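Local atomic coordinates of V-type ATP synthase alpha chain (PDB entry 5BN3), a protein that is the alpha chain (subunit A) of a V-type ATP synthase, a family of probably rotary complexes, with ADP bound in its P-loop nucleotide-binding domain. Residues K238-E252 with L276-N288. Sequence-based numbering, arbitrary orientation.
Sequences KWADSDIVIYIGCGE and LMYRTILIANTSN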
loop_
_atom_site.group_PDB
_atom_site.type_symbol
_atom_site.label_atom_id
_atom_site.label_comp_id
_atom_site.label_asym_id
_atom_site.label_seq_id
_atom_site.Cartn_x
_atom_site.Cartn_y
_atom_site.Cartn_z
ATOM N N LYS A 238 -15.856 -9.434 36.360
ATOM C CA LYS A 238 -16.990 -9.811 37.206
ATOM C C LYS A 238 -16.828 -11.174 37.861
ATOM O O LYS A 238 -16.895 -11.296 39.084
ATOM C CB LYS A 238 -18.284 -9.850 36.383
ATOM C CG LYS A 238 -18.991 -8.524 36.184
ATOM C CD LYS A 238 -20.344 -8.764 35.518
ATOM C CE LYS A 238 -20.832 -7.542 34.764
ATOM N NZ LYS A 238 -22.054 -7.851 33.970
ATOM N N TRP A 239 -16.633 -12.202 37.041
ATOM C CA TRP A 239 -16.770 -13.581 37.511
ATOM C C TRP A 239 -15.477 -14.382 37.650
ATOM O O TRP A 239 -15.520 -15.552 38.025
ATOM C CB TRP A 239 -17.727 -14.357 36.598
ATOM C CG TRP A 239 -19.042 -13.675 36.327
ATOM C CD1 TRP A 239 -19.607 -13.442 35.104
ATOM C CD2 TRP A 239 -19.958 -13.150 37.298
ATOM N NE1 TRP A 239 -20.813 -12.804 35.254
ATOM C CE2 TRP A 239 -21.053 -12.612 36.590
ATOM C CE3 TRP A 239 -19.960 -13.082 38.694
ATOM C CZ2 TRP A 239 -22.138 -12.014 37.235
ATOM C CZ3 TRP A 239 -21.033 -12.488 39.329
ATOM C CH2 TRP A 239 -22.107 -11.963 38.602
ATOM N N ALA A 240 -14.333 -13.776 37.343
ATOM C CA ALA A 240 -13.071 -14.515 37.400
ATOM C C ALA A 240 -12.773 -15.057 38.793
ATOM O O ALA A 240 -13.016 -14.391 39.802
ATOM C CB ALA A 240 -11.913 -13.663 36.921
ATOM N N ASP A 241 -12.251 -16.278 38.831
ATOM C CA ASP A 241 -11.801 -16.884 40.072
ATOM C C ASP A 241 -10.493 -16.200 40.459
ATOM O O ASP A 241 -9.417 -16.572 39.984
ATOM C CB ASP A 241 -11.603 -18.385 39.865
ATOM C CG ASP A 241 -11.453 -19.146 41.167
ATOM O OD1 ASP A 241 -11.709 -18.560 42.240
ATOM O OD2 ASP A 241 -11.087 -20.339 41.112
ATOM N N SER A 242 -10.594 -15.181 41.308
ATOM C CA SER A 242 -9.449 -14.336 41.639
ATOM C C SER A 242 -9.656 -13.625 42.971
ATOM O O SER A 242 -10.790 -13.322 43.348
ATOM C CB SER A 242 -9.227 -13.304 40.526
ATOM O OG SER A 242 -8.049 -12.548 40.745
ATOM N N ASP A 243 -8.562 -13.358 43.680
ATOM C CA ASP A 243 -8.630 -12.616 44.936
ATOM C C ASP A 243 -8.827 -11.128 44.670
ATOM O O ASP A 243 -9.623 -10.463 45.334
ATOM C CB ASP A 243 -7.350 -12.822 45.752
ATOM C CG ASP A 243 -7.154 -14.260 46.184
ATOM O OD1 ASP A 243 -8.133 -14.882 46.650
ATOM O OD2 ASP A 243 -6.021 -14.770 46.053
ATOM N N ILE A 244 -8.092 -10.618 43.686
ATOM C CA ILE A 244 -8.112 -9.197 43.358
ATOM C C ILE A 244 -8.303 -8.998 41.853
ATOM O O ILE A 244 -7.716 -9.721 41.046
ATOM C CB ILE A 244 -6.799 -8.508 43.805
ATOM C CG1 ILE A 244 -6.650 -8.580 45.326
ATOM C CG2 ILE A 244 -6.762 -7.057 43.351
ATOM C CD1 ILE A 244 -7.720 -7.811 46.073
ATOM N N VAL A 245 -9.138 -8.029 41.485
ATOM C CA VAL A 245 -9.332 -7.660 40.086
ATOM C C VAL A 245 -8.968 -6.193 39.882
ATOM O O VAL A 245 -9.463 -5.317 40.594
ATOM C CB VAL A 245 -10.789 -7.885 39.639
ATOM C CG1 VAL A 245 -11.007 -7.351 38.231
ATOM C CG2 VAL A 245 -11.140 -9.354 39.699
ATOM N N ILE A 246 -8.093 -5.928 38.919
ATOM C CA ILE A 246 -7.747 -4.557 38.568
ATOM C C ILE A 246 -8.165 -4.264 37.134
ATOM O O ILE A 246 -7.651 -4.873 36.194
ATOM C CB ILE A 246 -6.242 -4.308 38.727
ATOM C CG1 ILE A 246 -5.844 -4.517 40.188
ATOM C CG2 ILE A 246 -5.875 -2.903 38.274
ATOM C CD1 ILE A 246 -4.374 -4.702 40.387
ATOM N N TYR A 247 -9.107 -3.341 36.968
ATOM C CA TYR A 247 -9.561 -2.962 35.636
ATOM C C TYR A 247 -8.949 -1.626 35.232
ATOM O O TYR A 247 -9.211 -0.599 35.861
ATOM C CB TYR A 247 -11.091 -2.878 35.577
ATOM C CG TYR A 247 -11.633 -2.912 34.167
ATOM C CD1 TYR A 247 -11.713 -1.759 33.403
ATOM C CD2 TYR A 247 -12.063 -4.103 33.601
ATOM C CE1 TYR A 247 -12.203 -1.790 32.113
ATOM C CE2 TYR A 247 -12.557 -4.143 32.312
ATOM C CZ TYR A 247 -12.624 -2.985 31.574
ATOM O OH TYR A 247 -13.114 -3.022 30.289
ATOM N N ILE A 248 -8.132 -1.646 34.184
ATOM C CA ILE A 248 -7.529 -0.423 33.674
ATOM C C ILE A 248 -8.267 0.072 32.435
ATOM O O ILE A 248 -8.193 -0.543 31.367
ATOM C CB ILE A 248 -6.042 -0.623 33.319
ATOM C CG1 ILE A 248 -5.309 -1.340 34.456
ATOM C CG2 ILE A 248 -5.384 0.715 33.021
ATOM C CD1 ILE A 248 -3.834 -1.576 34.179
ATOM N N GLY A 249 -8.982 1.181 32.584
ATOM C CA GLY A 249 -9.584 1.848 31.446
ATOM C C GLY A 249 -8.564 2.775 30.818
ATOM O O GLY A 249 -8.427 3.930 31.227
ATOM N N CYS A 250 -7.842 2.261 29.827
ATOM C CA CYS A 250 -6.776 3.014 29.181
ATOM C C CYS A 250 -7.270 3.651 27.887
ATOM O O CYS A 250 -7.340 2.990 26.852
ATOM C CB CYS A 250 -5.582 2.096 28.907
ATOM S SG CYS A 250 -4.151 2.900 28.146
ATOM N N GLY A 251 -7.621 4.934 27.958
ATOM C CA GLY A 251 -8.012 5.697 26.787
ATOM C C GLY A 251 -9.345 5.315 26.171
ATOM O O GLY A 251 -9.538 5.492 24.967
ATOM N N GLU A 252 -10.268 4.803 26.985
ATOM C CA GLU A 252 -11.596 4.423 26.494
ATOM C C GLU A 252 -12.708 5.328 27.028
ATOM O O GLU A 252 -12.437 6.434 27.496
ATOM C CB GLU A 252 -11.895 2.955 26.813
ATOM C CG GLU A 252 -11.011 1.971 26.064
ATOM C CD GLU A 252 -11.214 2.024 24.561
ATOM O OE1 GLU A 252 -12.376 2.130 24.115
ATOM O OE2 GLU A 252 -10.210 1.961 23.819
ATOM N N LEU A 276 -18.931 -7.626 44.441
ATOM C CA LEU A 276 -17.756 -7.626 43.572
ATOM C C LEU A 276 -16.843 -6.422 43.771
ATOM O O LEU A 276 -15.626 -6.529 43.626
ATOM C CB LEU A 276 -18.183 -7.699 42.104
ATOM C CG LEU A 276 -18.926 -8.956 41.651
ATOM C CD1 LEU A 276 -19.158 -8.931 40.150
ATOM C CD2 LEU A 276 -18.144 -10.186 42.036
ATOM N N MET A 277 -17.432 -5.280 44.103
ATOM C CA MET A 277 -16.673 -4.038 44.225
ATOM C C MET A 277 -15.547 -4.116 45.261
ATOM O O MET A 277 -14.498 -3.500 45.088
ATOM C CB MET A 277 -17.616 -2.876 44.546
ATOM C CG MET A 277 -17.096 -1.525 44.098
ATOM S SD MET A 277 -16.936 -1.421 42.303
ATOM C CE MET A 277 -15.327 -0.645 42.163
ATOM N N TYR A 278 -15.754 -4.889 46.322
ATOM C CA TYR A 278 -14.786 -4.944 47.416
ATOM C C TYR A 278 -13.462 -5.627 47.054
ATOM O O TYR A 278 -12.482 -5.499 47.787
ATOM C CB TYR A 278 -15.405 -5.601 48.654
ATOM C CG TYR A 278 -16.456 -4.772 49.350
ATOM C CD1 TYR A 278 -16.493 -3.393 49.202
ATOM C CD2 TYR A 278 -17.407 -5.370 50.165
ATOM C CE1 TYR A 278 -17.451 -2.634 49.843
ATOM C CE2 TYR A 278 -18.370 -4.618 50.810
ATOM C CZ TYR A 278 -18.386 -3.250 50.643
ATOM O OH TYR A 278 -19.337 -2.489 51.279
ATOM N N ARG A 279 -13.436 -6.350 45.935
ATOM C CA ARG A 279 -12.205 -6.980 45.453
ATOM C C ARG A 279 -11.666 -6.266 44.217
ATOM O O ARG A 279 -10.678 -6.698 43.620
ATOM C CB ARG A 279 -12.442 -8.457 45.113
ATOM C CG ARG A 279 -13.195 -8.680 43.798
ATOM C CD ARG A 279 -13.089 -10.120 43.315
ATOM N NE ARG A 279 -13.735 -10.314 42.015
ATOM C CZ ARG A 279 -13.713 -11.453 41.329
ATOM N NH1 ARG A 279 -13.072 -12.508 41.812
ATOM N NH2 ARG A 279 -14.325 -11.536 40.158
ATOM N N THR A 280 -12.308 -5.164 43.849
ATOM C CA THR A 280 -12.013 -4.494 42.587
ATOM C C THR A 280 -11.333 -3.133 42.762
ATOM O O THR A 280 -11.708 -2.344 43.631
ATOM C CB THR A 280 -13.304 -4.321 41.763
ATOM O OG1 THR A 280 -13.947 -5.594 41.616
ATOM C CG2 THR A 280 -12.998 -3.752 40.387
ATOM N N ILE A 281 -10.326 -2.875 41.933
ATOM C CA ILE A 281 -9.697 -1.559 41.852
ATOM C C ILE A 281 -9.842 -1.029 40.430
ATOM O O ILE A 281 -9.512 -1.724 39.466
ATOM C CB ILE A 281 -8.203 -1.622 42.213
ATOM C CG1 ILE A 281 -8.017 -2.229 43.605
ATOM C CG2 ILE A 281 -7.574 -0.236 42.150
ATOM C CD1 ILE A 281 -6.570 -2.440 43.988
ATOM N N LEU A 282 -10.337 0.199 40.301
ATOM C CA LEU A 282 -10.552 0.804 38.990
ATOM C C LEU A 282 -9.538 1.906 38.717
ATOM O O LEU A 282 -9.359 2.814 39.530
ATOM C CB LEU A 282 -11.968 1.377 38.884
ATOM C CG LEU A 282 -13.156 0.419 38.985
ATOM C CD1 LEU A 282 -14.453 1.127 38.619
ATOM C CD2 LEU A 282 -12.944 -0.783 38.096
ATOM N N ILE A 283 -8.870 1.817 37.570
ATOM C CA ILE A 283 -7.962 2.869 37.125
ATOM C C ILE A 283 -8.458 3.438 35.801
ATOM O O ILE A 283 -8.479 2.744 34.782
ATOM C CB ILE A 283 -6.529 2.341 36.980
ATOM C CG1 ILE A 283 -6.029 1.854 38.341
ATOM C CG2 ILE A 283 -5.610 3.423 36.442
ATOM C CD1 ILE A 283 -4.819 0.983 38.264
ATOM N N ALA A 284 -8.859 4.705 35.824
ATOM C CA ALA A 284 -9.508 5.318 34.670
ATOM C C ALA A 284 -8.731 6.501 34.112
ATOM O O ALA A 284 -8.598 7.530 34.773
ATOM C CB ALA A 284 -10.917 5.756 35.030
ATOM N N ASN A 285 -8.228 6.349 32.893
ATOM C CA ASN A 285 -7.741 7.487 32.128
ATOM C C ASN A 285 -8.440 7.474 30.776
ATOM O O ASN A 285 -7.968 6.850 29.826
ATOM C CB ASN A 285 -6.224 7.447 31.959
ATOM C CG ASN A 285 -5.641 8.813 31.646
ATOM O OD1 ASN A 285 -5.456 9.639 32.541
ATOM N ND2 ASN A 285 -5.350 9.058 30.373
ATOM N N THR A 286 -9.576 8.162 30.710
ATOM C CA THR A 286 -10.451 8.119 29.544
ATOM C C THR A 286 -9.810 8.720 28.299
ATOM O O THR A 286 -8.764 9.366 28.376
ATOM C CB THR A 286 -11.795 8.814 29.825
ATOM O OG1 THR A 286 -11.570 10.201 30.104
ATOM C CG2 THR A 286 -12.478 8.170 31.015
ATOM N N SER A 287 -10.453 8.503 27.157
ATOM C CA SER A 287 -9.926 8.919 25.863
ATOM C C SER A 287 -9.570 10.404 25.792
ATOM O O SER A 287 -8.596 10.779 25.132
ATOM C CB SER A 287 -10.927 8.567 24.765
ATOM O OG SER A 287 -12.180 9.170 25.022
ATOM N N ASN A 288 -10.349 11.244 26.470
ATOM C CA ASN A 288 -10.102 12.689 26.441
ATOM C C ASN A 288 -9.341 13.240 27.654
ATOM O O ASN A 288 -9.179 14.454 27.793
ATOM C CB ASN A 288 -11.406 13.467 26.223
ATOM C CG ASN A 288 -12.369 13.341 27.388
ATOM O OD1 ASN A 288 -12.384 12.333 28.096
ATOM N ND2 ASN A 288 -13.191 14.365 27.585
#
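The guanidinium of R279 binds the backbone turn that follows helix 229-239. R279 NH1 donates to A240 O at 2.8 Å, close to the guanidinium plane and nearly in line with the C=O. R279 NH1 also donates to S242 O at 2.9 Å, a more bent bond (130° at the hydrogen). NH2 adds a weak bond to A240 O and a bond to A237 O. The R279 chain runs extended from CG to NE, which carries the group across to this turn. V245 CG2 lies over one guanidinium face, 3.6 Å from R279 NE.

From there strands 244-250 and 280-285 pair in parallel. V245 N bonds R279 O at 2.9 Å, and the alternating bonds continue to G251 N with N285 O. Past the strands, S287 N donates to E252 O at 2.9 Å.

Packing differs by face. I246 CG2 meets I283 CD1 on one face, and Y247 CB meets L282 CD2 at 3.8 Å on the other. L276 CD1 touches K238 CB and W239 CZ3.

The pair belongs to a beta-alpha-beta unit of the P-loop domain. Helix 254-263 covers Y247, L282 and A284. Helix 293-309 covers I281 and I283, and strand 314-320 pairs with strand 244-250.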